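Local coordinates for protein UDP-N-acetylglucosamine 2-epimerase (Methanocaldococcus jannaschii, PDB 4NES) that probably catalyses the reversible epimerization at C-2 of UDP-N-acetylglucosamine to UDP-N-acetylmannosamine, working as a homodimer, at residues A118-F123 / T309-T314; Y201-L206 / L275-N280; K299-T304 / K340-K345. One frame throughout, in Å; residues are numbered along the deposited sequence.

Contact 1 of 3, residues A118-F123 / T309-T314; sequences AGLRSF and TERPET
Leu120 and Ser122 meet Glu310 and Arg311 in a buried loop-to-loop contact. The loop of residues 118-123 follows strand 112-116 of the seven-stranded parallel sheet. Residues 309-314 run into the short helix 313-316, between strands 302-304 and 320-322 of the six-stranded parallel sheet. No direct hydrogen bond joins the two loops. Glu310 CA instead makes a CA-H...O contact with Arg121 O at 3.4 Å, and its CB rests against the peptide between Arg121 and Ser122. Two waters bridge the backbones. One accepts from Arg121 N and donates to Glu310 O. The other donates to Arg121 O and to Thr309 O.

The contact thus joins the two Rossmann-like domains of a GT-B fold. On the Leu120 side, CD2 sits over one face of the Arg311 guanidinium, off its centre, 3.4 Å from NH2. At the edge of that group, Arg311 NH1 forms a salt bridge with Glu310 OE2 at 2.9 Å, meeting the carboxylate from above its plane. Arg306 also pairs with OE2, and Glu293 takes Arg311 NH2. Thr309 OG1 accepts from Arg311 N at 3.1 Å, closing an ST turn, and also bonds Gln292 of helix 289-298.

Contact 2 of 3, residues Y201-L206 / L275-N280; sequences YFLLTL and LMLEKN
Tyr201 and Leu203 of strand 201-205 pack on helix 271-280. The helix is the crossover of a beta-alpha-beta unit (263-266, 271-280, 283-286) in a Rossmann-like domain of the GT-B fold, and strand 201-205 is the neighbour of 283-286 in the sheet. The axes of strand 201-205 and segment 275-280 approach to 8.4 Å, at 132° between their N-to-C directions.

The side chain of Tyr201 reaches across to the helix. From CB, the ring leaves with CG between the backbone N and the carbonyl carbon (chi1 63°), which carries it toward the C-terminal part of the helix. On one flank, CE1 lies 3.6 Å from Asn280 O. On the other, CE2 comes equally near to Leu277 O, which lies at the ring edge close to its plane. CZ follows between these two carbonyl oxygens. At the tip, OH donates to Leu277 O at 2.7 Å, in the carbonyl plane and on a lone pair. The same OH touches Asn280 CB. Phe192 of helix 186-195 also packs on Tyr201.

Leu203 points at the helix and crosses Leu277 at about a right angle. Its CD2 lies 4.0 Å from Leu277 CB and 3.7 Å from Glu278 CG. A water links Tyr201 N to Asn280 O. Asn280 ND2 and Asn280 N both donate to Met276 O, from opposite faces of its plane.

Contact 3 of 3, residues K299-T304 / K340-K345; sequences KVPCIT and KKRNWK
A Schellman motif at the end of helix 289-298 supplies one side of this contact. Lys299, with positive phi, turns the chain out of the helix and meets Arg342 and Trp344 of the loop 340-345. Its side chain is bent at chi2 (-63°), which lays the aliphatic part over the indole. CD sits over the five-membered ring of Trp344, 4.1 Å from its centroid and 28° off the normal, a CH-pi contact. Beyond it, NZ donates to Trp344 O at 2.7 Å, tilted from the carbonyl plane. A water accepts from Trp344 N and, weakly, from Lys299 NZ. The far rim of the indole reaches the backbone: CH2 is 3.7 Å from Pro301 N, which lies at the ring edge. Trp344 NE1 donates to Cys296 O in the last turn of the helix, so the indole is held at both its face and its N-H.

The contact ties the loop after helix 327-338 to the helix-strand turn that enters strand 302-304 of the parallel sheet in one of the two Rossmann-like domains of the GT-B fold. Arg342, at the centre of an inverse gamma turn, extends from CG to NE across Pro301. Pro301 CD lies over the centre of its guanidinium, 3.5 Å from CZ. Nearer the backbone, Arg342 CB is 3.4 Å from Lys299 O. With an alanine here, Pro301 CD would probably lose the flat group it lies over, and Glu282 O its weak bond from Arg342 NH2.

In the fold
Contacts 2 and 3 both reach the six-stranded parallel sheet, with centres about 13 Å apart. They touch where Val300 CG2 packs against Glu278 O at 3.5 Å. Contact 1 touches neither: its nearest atoms are about 5 Å from contact 3 and 11 Å from contact 2. Strand 302-304 and helix 313-316 follow each other in the chain, and the segments of contacts 1 and 3 alternate along it. Bound UDP lies nearest contact 2, about 4 Å from the side chain of Glu278. The side chain of Arg311 is about 6 Å from UDP, 8 Å from UDP-N-acetylglucosamine and 9 Å from that of His207, the probable active-site residue. The side chain of Val300 is about 12 Å from UDP.

Contact 1 of 3, residues A118-F123 / T309-T314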
loop_
_atom_site.group_PDB
_atom_site.type_symbol
_atom_site.label_atom_id
_atom_site.label_comp_id
_atom_site.label_asym_id
_atom_site.label_seq_id
_atom_site.Cartn_x
_atom_site.Cartn_y
_atom_site.Cartn_z
ATOM N N ALA A 118 -5.812 -7.290 -12.341
ATOM C CA ALA A 118 -5.973 -5.998 -11.707
ATOM C C ALA A 118 -7.441 -5.576 -11.694
ATOM O O ALA A 118 -8.191 -5.897 -12.597
ATOM C CB ALA A 118 -5.139 -4.975 -12.467
ATOM N N GLY A 119 -7.839 -4.840 -10.664
ATOM C CA GLY A 119 -9.126 -4.178 -10.667
ATOM C C GLY A 119 -10.280 -4.963 -10.083
ATOM O O GLY A 119 -11.400 -4.461 -10.025
ATOM N N LEU A 120 -10.040 -6.204 -9.670
ATOM C CA LEU A 120 -11.104 -6.977 -9.032
ATOM C C LEU A 120 -11.441 -6.331 -7.685
ATOM O O LEU A 120 -10.544 -5.910 -6.945
ATOM C CB LEU A 120 -10.692 -8.432 -8.828
ATOM C CG LEU A 120 -10.661 -9.354 -10.049
ATOM C CD1 LEU A 120 -9.682 -8.888 -11.090
ATOM C CD2 LEU A 120 -10.319 -10.771 -9.604
ATOM N N ARG A 121 -12.731 -6.224 -7.373
ATOM C CA ARG A 121 -13.151 -5.641 -6.097
ATOM C C ARG A 121 -14.312 -6.412 -5.484
ATOM O O ARG A 121 -15.323 -6.652 -6.148
ATOM C CB ARG A 121 -13.568 -4.173 -6.273
ATOM C CG ARG A 121 -12.479 -3.229 -6.803
ATOM C CD ARG A 121 -11.417 -2.961 -5.737
ATOM N NE ARG A 121 -10.410 -2.013 -6.204
ATOM C CZ ARG A 121 -9.271 -2.353 -6.798
ATOM N NH1 ARG A 121 -8.968 -3.632 -7.007
ATOM N NH2 ARG A 121 -8.426 -1.402 -7.184
ATOM N N SER A 122 -14.165 -6.771 -4.215
ATOM C CA SER A 122 -15.275 -7.294 -3.421
ATOM C C SER A 122 -15.927 -6.162 -2.629
ATOM O O SER A 122 -17.064 -6.294 -2.170
ATOM C CB SER A 122 -14.765 -8.343 -2.441
ATOM O OG SER A 122 -13.982 -7.712 -1.441
ATOM N N PHE A 123 -15.192 -5.062 -2.455
ATOM C CA PHE A 123 -15.610 -3.926 -1.621
ATOM C C PHE A 123 -15.795 -4.311 -0.160
ATOM O O PHE A 123 -16.520 -3.658 0.594
ATOM C CB PHE A 123 -16.836 -3.226 -2.212
ATOM C CG PHE A 123 -16.623 -2.769 -3.621
ATOM C CD1 PHE A 123 -15.739 -1.738 -3.899
ATOM C CD2 PHE A 123 -17.272 -3.392 -4.670
ATOM C CE1 PHE A 123 -15.524 -1.325 -5.204
ATOM C CE2 PHE A 123 -17.061 -2.988 -5.980
ATOM C CZ PHE A 123 -16.187 -1.945 -6.240
ATOM N N THR A 309 -18.284 -11.288 -3.599
ATOM C CA THR A 309 -17.233 -11.847 -4.429
ATOM C C THR A 309 -16.582 -10.737 -5.238
ATOM O O THR A 309 -17.199 -9.704 -5.503
ATOM C CB THR A 309 -17.767 -12.960 -5.372
ATOM O OG1 THR A 309 -16.688 -13.444 -6.181
ATOM C CG2 THR A 309 -18.865 -12.420 -6.296
ATOM N N GLU A 310 -15.330 -10.940 -5.619
ATOM C CA GLU A 310 -14.648 -9.975 -6.467
ATOM C C GLU A 310 -14.690 -10.419 -7.920
ATOM O O GLU A 310 -14.098 -9.781 -8.783
ATOM C CB GLU A 310 -13.211 -9.680 -5.997
ATOM C CG GLU A 310 -12.295 -10.878 -5.856
ATOM C CD GLU A 310 -12.708 -11.766 -4.712
ATOM O OE1 GLU A 310 -12.662 -11.309 -3.549
ATOM O OE2 GLU A 310 -13.107 -12.909 -4.989
ATOM N N ARG A 311 -15.410 -11.504 -8.192
ATOM C CA ARG A 311 -15.738 -11.834 -9.579
ATOM C C ARG A 311 -17.252 -11.912 -9.748
ATOM O O ARG A 311 -17.823 -12.989 -9.954
ATOM C CB ARG A 311 -14.974 -13.067 -10.134
ATOM C CG ARG A 311 -14.837 -14.270 -9.213
ATOM C CD ARG A 311 -13.664 -14.127 -8.246
ATOM N NE ARG A 311 -12.349 -14.189 -8.890
ATOM C CZ ARG A 311 -11.198 -14.046 -8.239
ATOM N NH1 ARG A 311 -11.193 -13.793 -6.939
ATOM N NH2 ARG A 311 -10.050 -14.127 -8.896
ATOM N N PRO A 312 -17.919 -10.746 -9.672
ATOM C CA PRO A 312 -19.375 -10.675 -9.718
ATOM C C PRO A 312 -19.924 -11.091 -11.067
ATOM O O PRO A 312 -21.111 -11.370 -11.140
ATOM C CB PRO A 312 -19.660 -9.186 -9.469
ATOM C CG PRO A 312 -18.418 -8.499 -9.935
ATOM C CD PRO A 312 -17.326 -9.404 -9.504
ATOM N N GLU A 313 -19.077 -11.126 -12.096
ATOM C CA GLU A 313 -19.523 -11.524 -13.424
ATOM C C GLU A 313 -20.060 -12.963 -13.403
ATOM O O GLU A 313 -20.978 -13.299 -14.142
ATOM C CB GLU A 313 -18.395 -11.352 -14.455
ATOM C CG GLU A 313 -17.502 -10.111 -14.205
ATOM C CD GLU A 313 -16.463 -10.358 -13.136
ATOM O OE1 GLU A 313 -16.463 -11.481 -12.616
ATOM O OE2 GLU A 313 -15.619 -9.449 -12.813
ATOM N N THR A 314 -19.516 -13.801 -12.527
ATOM C CA THR A 314 -20.003 -15.178 -12.411
ATOM C C THR A 314 -21.432 -15.235 -11.878
ATOM O O THR A 314 -22.216 -16.099 -12.266
ATOM C CB THR A 314 -19.103 -16.024 -11.510
ATOM O OG1 THR A 314 -19.108 -15.478 -10.183
ATOM C CG2 THR A 314 -17.683 -16.045 -12.055
HETATM O O HOH W 1 -14.437 -7.275 -9.781
HETATM O O HOH W 2 -18.252 -7.067 -5.988
#

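Contact 2 of 3, residues Y201-L206 / L275-N280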
loop_
_atom_site.group_PDB
_atom_site.type_symbol
_atom_site.label_atom_id
_atom_site.label_comp_id
_atom_site.label_asym_id
_atom_site.label_seq_id
_atom_site.Cartn_x
_atom_site.Cartn_y
_atom_site.Cartn_z
ATOM N N TYR A 201 -21.307 -36.220 -7.233
ATOM C CA TYR A 201 -20.720 -35.630 -6.034
ATOM C C TYR A 201 -20.704 -34.112 -6.108
ATOM O O TYR A 201 -20.813 -33.537 -7.189
ATOM C CB TYR A 201 -19.296 -36.144 -5.803
ATOM C CG TYR A 201 -18.324 -35.774 -6.908
ATOM C CD1 TYR A 201 -18.146 -36.601 -8.005
ATOM C CD2 TYR A 201 -17.585 -34.595 -6.850
ATOM C CE1 TYR A 201 -17.260 -36.275 -9.023
ATOM C CE2 TYR A 201 -16.699 -34.254 -7.868
ATOM C CZ TYR A 201 -16.541 -35.101 -8.950
ATOM O OH TYR A 201 -15.670 -34.800 -9.973
ATOM N N PHE A 202 -20.599 -33.469 -4.949
ATOM C CA PHE A 202 -20.327 -32.039 -4.889
ATOM C C PHE A 202 -18.864 -31.891 -4.503
ATOM O O PHE A 202 -18.358 -32.652 -3.679
ATOM C CB PHE A 202 -21.180 -31.335 -3.833
ATOM C CG PHE A 202 -22.669 -31.349 -4.106
ATOM C CD1 PHE A 202 -23.180 -31.763 -5.327
ATOM C CD2 PHE A 202 -23.551 -30.916 -3.123
ATOM C CE1 PHE A 202 -24.551 -31.770 -5.557
ATOM C CE2 PHE A 202 -24.923 -30.910 -3.348
ATOM C CZ PHE A 202 -25.422 -31.334 -4.562
ATOM N N LEU A 203 -18.186 -30.916 -5.099
ATOM C CA LEU A 203 -16.795 -30.636 -4.772
ATOM C C LEU A 203 -16.707 -29.409 -3.870
ATOM O O LEU A 203 -17.296 -28.368 -4.173
ATOM C CB LEU A 203 -16.011 -30.388 -6.062
ATOM C CG LEU A 203 -14.507 -30.132 -5.941
ATOM C CD1 LEU A 203 -13.752 -31.348 -5.403
ATOM C CD2 LEU A 203 -13.951 -29.709 -7.283
ATOM N N LEU A 204 -15.969 -29.524 -2.768
ATOM C CA LEU A 204 -15.853 -28.439 -1.803
ATOM C C LEU A 204 -14.406 -28.013 -1.569
ATOM O O LEU A 204 -13.534 -28.860 -1.378
ATOM C CB LEU A 204 -16.467 -28.884 -0.471
ATOM C CG LEU A 204 -16.310 -27.976 0.752
ATOM C CD1 LEU A 204 -17.081 -26.676 0.596
ATOM C CD2 LEU A 204 -16.755 -28.728 2.015
ATOM N N THR A 205 -14.156 -26.703 -1.586
ATOM C CA THR A 205 -12.923 -26.147 -1.021
ATOM C C THR A 205 -13.287 -24.955 -0.153
ATOM O O THR A 205 -14.245 -24.255 -0.445
ATOM C CB THR A 205 -11.858 -25.721 -2.081
ATOM O OG1 THR A 205 -12.241 -24.485 -2.707
ATOM C CG2 THR A 205 -11.607 -26.817 -3.122
ATOM N N LEU A 206 -12.529 -24.730 0.914
ATOM C CA LEU A 206 -12.824 -23.649 1.840
ATOM C C LEU A 206 -11.540 -23.219 2.515
ATOM O O LEU A 206 -10.913 -24.033 3.197
ATOM C CB LEU A 206 -13.814 -24.128 2.915
ATOM C CG LEU A 206 -14.418 -23.030 3.797
ATOM C CD1 LEU A 206 -15.541 -22.334 3.045
ATOM C CD2 LEU A 206 -14.925 -23.595 5.115
ATOM N N LEU A 275 -8.654 -30.187 -11.883
ATOM C CA LEU A 275 -9.493 -29.871 -13.036
ATOM C C LEU A 275 -10.453 -31.010 -13.339
ATOM O O LEU A 275 -11.614 -30.784 -13.664
ATOM C CB LEU A 275 -8.638 -29.604 -14.275
ATOM C CG LEU A 275 -7.945 -28.248 -14.328
ATOM C CD1 LEU A 275 -7.002 -28.246 -15.522
ATOM C CD2 LEU A 275 -8.957 -27.113 -14.448
HETATM N N MSE A 276 -9.978 -32.245 -13.219
HETATM C CA MSE A 276 -10.854 -33.387 -13.403
HETATM C C MSE A 276 -11.958 -33.453 -12.350
HETATM O O MSE A 276 -13.114 -33.740 -12.666
HETATM C CB MSE A 276 -10.036 -34.679 -13.414
HETATM C CG MSE A 276 -9.228 -34.886 -14.684
HETATM SE SE MSE A 276 -10.353 -34.976 -16.274
HETATM C CE MSE A 276 -11.399 -36.549 -15.801
ATOM N N LEU A 277 -11.611 -33.176 -11.100
ATOM C CA LEU A 277 -12.632 -33.134 -10.066
ATOM C C LEU A 277 -13.655 -32.029 -10.338
ATOM O O LEU A 277 -14.849 -32.233 -10.162
ATOM C CB LEU A 277 -12.000 -32.950 -8.688
ATOM C CG LEU A 277 -11.213 -34.153 -8.166
ATOM C CD1 LEU A 277 -10.470 -33.742 -6.915
ATOM C CD2 LEU A 277 -12.143 -35.334 -7.876
ATOM N N GLU A 278 -13.197 -30.860 -10.775
ATOM C CA GLU A 278 -14.131 -29.779 -11.078
ATOM C C GLU A 278 -15.036 -30.135 -12.248
ATOM O O GLU A 278 -16.263 -29.975 -12.169
ATOM C CB GLU A 278 -13.378 -28.497 -11.418
ATOM C CG GLU A 278 -12.637 -27.875 -10.256
ATOM C CD GLU A 278 -11.828 -26.678 -10.684
ATOM O OE1 GLU A 278 -11.171 -26.744 -11.737
ATOM O OE2 GLU A 278 -11.854 -25.659 -9.972
ATOM N N LYS A 279 -14.427 -30.607 -13.336
ATOM C CA LYS A 279 -15.160 -30.841 -14.568
ATOM C C LYS A 279 -16.297 -31.827 -14.348
ATOM O O LYS A 279 -17.365 -31.704 -14.948
ATOM C CB LYS A 279 -14.217 -31.376 -15.650
ATOM C CG LYS A 279 -14.895 -31.595 -16.998
ATOM C CD LYS A 279 -13.959 -32.228 -18.013
ATOM C CE LYS A 279 -14.666 -32.415 -19.351
ATOM N NZ LYS A 279 -15.758 -33.420 -19.278
ATOM N N ASN A 280 -16.070 -32.795 -13.470
ATOM C CA ASN A 280 -17.022 -33.883 -13.285
ATOM C C ASN A 280 -17.967 -33.732 -12.092
ATOM O O ASN A 280 -18.790 -34.600 -11.835
ATOM C CB ASN A 280 -16.279 -35.219 -13.219
ATOM C CG ASN A 280 -15.671 -35.606 -14.549
ATOM O OD1 ASN A 280 -16.372 -36.092 -15.436
ATOM N ND2 ASN A 280 -14.370 -35.389 -14.705
HETATM O O HOH W 3 -20.755 -35.601 -10.122
#

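Contact 3 of 3, residues K299-T304 / K340-K345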
loop_
_atom_site.group_PDB
_atom_site.type_symbol
_atom_site.label_atom_id
_atom_site.label_comp_id
_atom_site.label_asym_id
_atom_site.label_seq_id
_atom_site.Cartn_x
_atom_site.Cartn_y
_atom_site.Cartn_z
ATOM N N LYS A 299 -18.496 -24.747 -16.976
ATOM C CA LYS A 299 -19.960 -24.862 -17.019
ATOM C C LYS A 299 -20.500 -25.786 -15.924
ATOM O O LYS A 299 -21.404 -26.600 -16.155
ATOM C CB LYS A 299 -20.455 -25.350 -18.386
ATOM C CG LYS A 299 -19.899 -24.595 -19.561
ATOM C CD LYS A 299 -20.304 -23.141 -19.564
ATOM C CE LYS A 299 -19.694 -22.448 -20.784
ATOM N NZ LYS A 299 -19.908 -20.984 -20.780
ATOM N N VAL A 300 -19.927 -25.667 -14.733
ATOM C CA VAL A 300 -20.393 -26.414 -13.580
ATOM C C VAL A 300 -20.937 -25.399 -12.598
ATOM O O VAL A 300 -20.235 -24.463 -12.243
ATOM C CB VAL A 300 -19.229 -27.212 -12.940
ATOM C CG1 VAL A 300 -19.696 -27.974 -11.721
ATOM C CG2 VAL A 300 -18.615 -28.175 -13.964
ATOM N N PRO A 301 -22.200 -25.554 -12.170
ATOM C CA PRO A 301 -22.775 -24.563 -11.255
ATOM C C PRO A 301 -21.961 -24.401 -9.972
ATOM O O PRO A 301 -21.438 -25.376 -9.420
ATOM C CB PRO A 301 -24.158 -25.144 -10.928
ATOM C CG PRO A 301 -24.452 -26.083 -12.040
ATOM C CD PRO A 301 -23.135 -26.652 -12.459
ATOM N N CYS A 302 -21.863 -23.162 -9.507
ATOM C CA CYS A 302 -21.046 -22.836 -8.353
ATOM C C CYS A 302 -21.891 -22.195 -7.254
ATOM O O CYS A 302 -22.807 -21.406 -7.530
ATOM C CB CYS A 302 -19.918 -21.889 -8.777
ATOM S SG CYS A 302 -18.641 -21.639 -7.517
ATOM N N ILE A 303 -21.597 -22.554 -6.009
ATOM C CA ILE A 303 -22.180 -21.884 -4.854
ATOM C C ILE A 303 -21.031 -21.354 -4.019
ATOM O O ILE A 303 -20.157 -22.118 -3.590
ATOM C CB ILE A 303 -23.056 -22.836 -4.030
ATOM C CG1 ILE A 303 -24.303 -23.212 -4.821
ATOM C CG2 ILE A 303 -23.441 -22.186 -2.697
ATOM C CD1 ILE A 303 -25.062 -24.379 -4.230
ATOM N N THR A 304 -21.023 -20.041 -3.808
ATOM C CA THR A 304 -19.905 -19.387 -3.138
ATOM C C THR A 304 -20.253 -19.088 -1.685
ATOM O O THR A 304 -21.234 -18.391 -1.390
ATOM C CB THR A 304 -19.454 -18.115 -3.883
ATOM O OG1 THR A 304 -19.011 -18.478 -5.195
ATOM C CG2 THR A 304 -18.292 -17.459 -3.161
ATOM N N LYS A 340 -30.335 -25.851 -12.586
ATOM C CA LYS A 340 -29.817 -24.814 -13.467
ATOM C C LYS A 340 -29.278 -25.401 -14.774
ATOM O O LYS A 340 -28.469 -26.328 -14.756
ATOM C CB LYS A 340 -28.711 -24.050 -12.733
ATOM C CG LYS A 340 -27.920 -23.075 -13.581
ATOM C CD LYS A 340 -28.715 -21.817 -13.872
ATOM C CE LYS A 340 -27.883 -20.839 -14.678
ATOM N NZ LYS A 340 -28.686 -19.693 -15.177
ATOM N N LYS A 341 -29.734 -24.872 -15.906
ATOM C CA LYS A 341 -29.175 -25.265 -17.197
ATOM C C LYS A 341 -27.731 -24.785 -17.275
ATOM O O LYS A 341 -27.447 -23.617 -16.997
ATOM C CB LYS A 341 -29.971 -24.655 -18.348
ATOM C CG LYS A 341 -31.401 -25.144 -18.475
ATOM C CD LYS A 341 -32.126 -24.346 -19.550
ATOM C CE LYS A 341 -32.811 -25.257 -20.546
ATOM N NZ LYS A 341 -31.877 -26.305 -21.036
ATOM N N ARG A 342 -26.824 -25.673 -17.667
ATOM C CA ARG A 342 -25.403 -25.338 -17.665
ATOM C C ARG A 342 -25.001 -24.611 -18.931
ATOM O O ARG A 342 -24.049 -24.982 -19.620
ATOM C CB ARG A 342 -24.567 -26.586 -17.405
ATOM C CG ARG A 342 -25.026 -27.232 -16.121
ATOM C CD ARG A 342 -24.288 -28.485 -15.734
ATOM N NE ARG A 342 -24.873 -29.002 -14.502
ATOM C CZ ARG A 342 -24.219 -29.724 -13.601
ATOM N NH1 ARG A 342 -22.942 -30.022 -13.788
ATOM N NH2 ARG A 342 -24.847 -30.137 -12.506
ATOM N N ASN A 343 -25.766 -23.571 -19.233
ATOM C CA ASN A 343 -25.414 -22.641 -20.280
ATOM C C ASN A 343 -25.344 -21.242 -19.688
ATOM O O ASN A 343 -26.224 -20.816 -18.936
ATOM C CB ASN A 343 -26.372 -22.742 -21.483
ATOM C CG ASN A 343 -27.628 -21.896 -21.329
ATOM O OD1 ASN A 343 -28.213 -21.805 -20.252
ATOM N ND2 ASN A 343 -28.054 -21.281 -22.426
ATOM N N TRP A 344 -24.240 -20.571 -19.975
ATOM C CA TRP A 344 -24.060 -19.173 -19.648
ATOM C C TRP A 344 -22.876 -18.666 -20.438
ATOM O O TRP A 344 -22.082 -19.452 -20.943
ATOM C CB TRP A 344 -23.849 -18.954 -18.140
ATOM C CG TRP A 344 -22.859 -19.871 -17.477
ATOM C CD1 TRP A 344 -21.490 -19.812 -17.554
ATOM C CD2 TRP A 344 -23.167 -20.948 -16.581
ATOM N NE1 TRP A 344 -20.936 -20.801 -16.772
ATOM C CE2 TRP A 344 -21.944 -21.520 -16.177
ATOM C CE3 TRP A 344 -24.363 -21.498 -16.098
ATOM C CZ2 TRP A 344 -21.881 -22.607 -15.295
ATOM C CZ3 TRP A 344 -24.301 -22.581 -15.229
ATOM C CH2 TRP A 344 -23.065 -23.124 -14.843
ATOM N N LYS A 345 -22.779 -17.349 -20.551
ATOM C CA LYS A 345 -21.658 -16.699 -21.217
ATOM C C LYS A 345 -20.372 -16.859 -20.411
ATOM O O LYS A 345 -20.434 -16.962 -19.193
ATOM C CB LYS A 345 -22.002 -15.221 -21.405
ATOM C CG LYS A 345 -20.877 -14.232 -21.155
ATOM C CD LYS A 345 -21.219 -12.908 -21.823
ATOM C CE LYS A 345 -20.235 -11.813 -21.473
ATOM N NZ LYS A 345 -20.488 -11.323 -20.105
HETATM O O HOH W 4 -22.615 -22.237 -22.276
#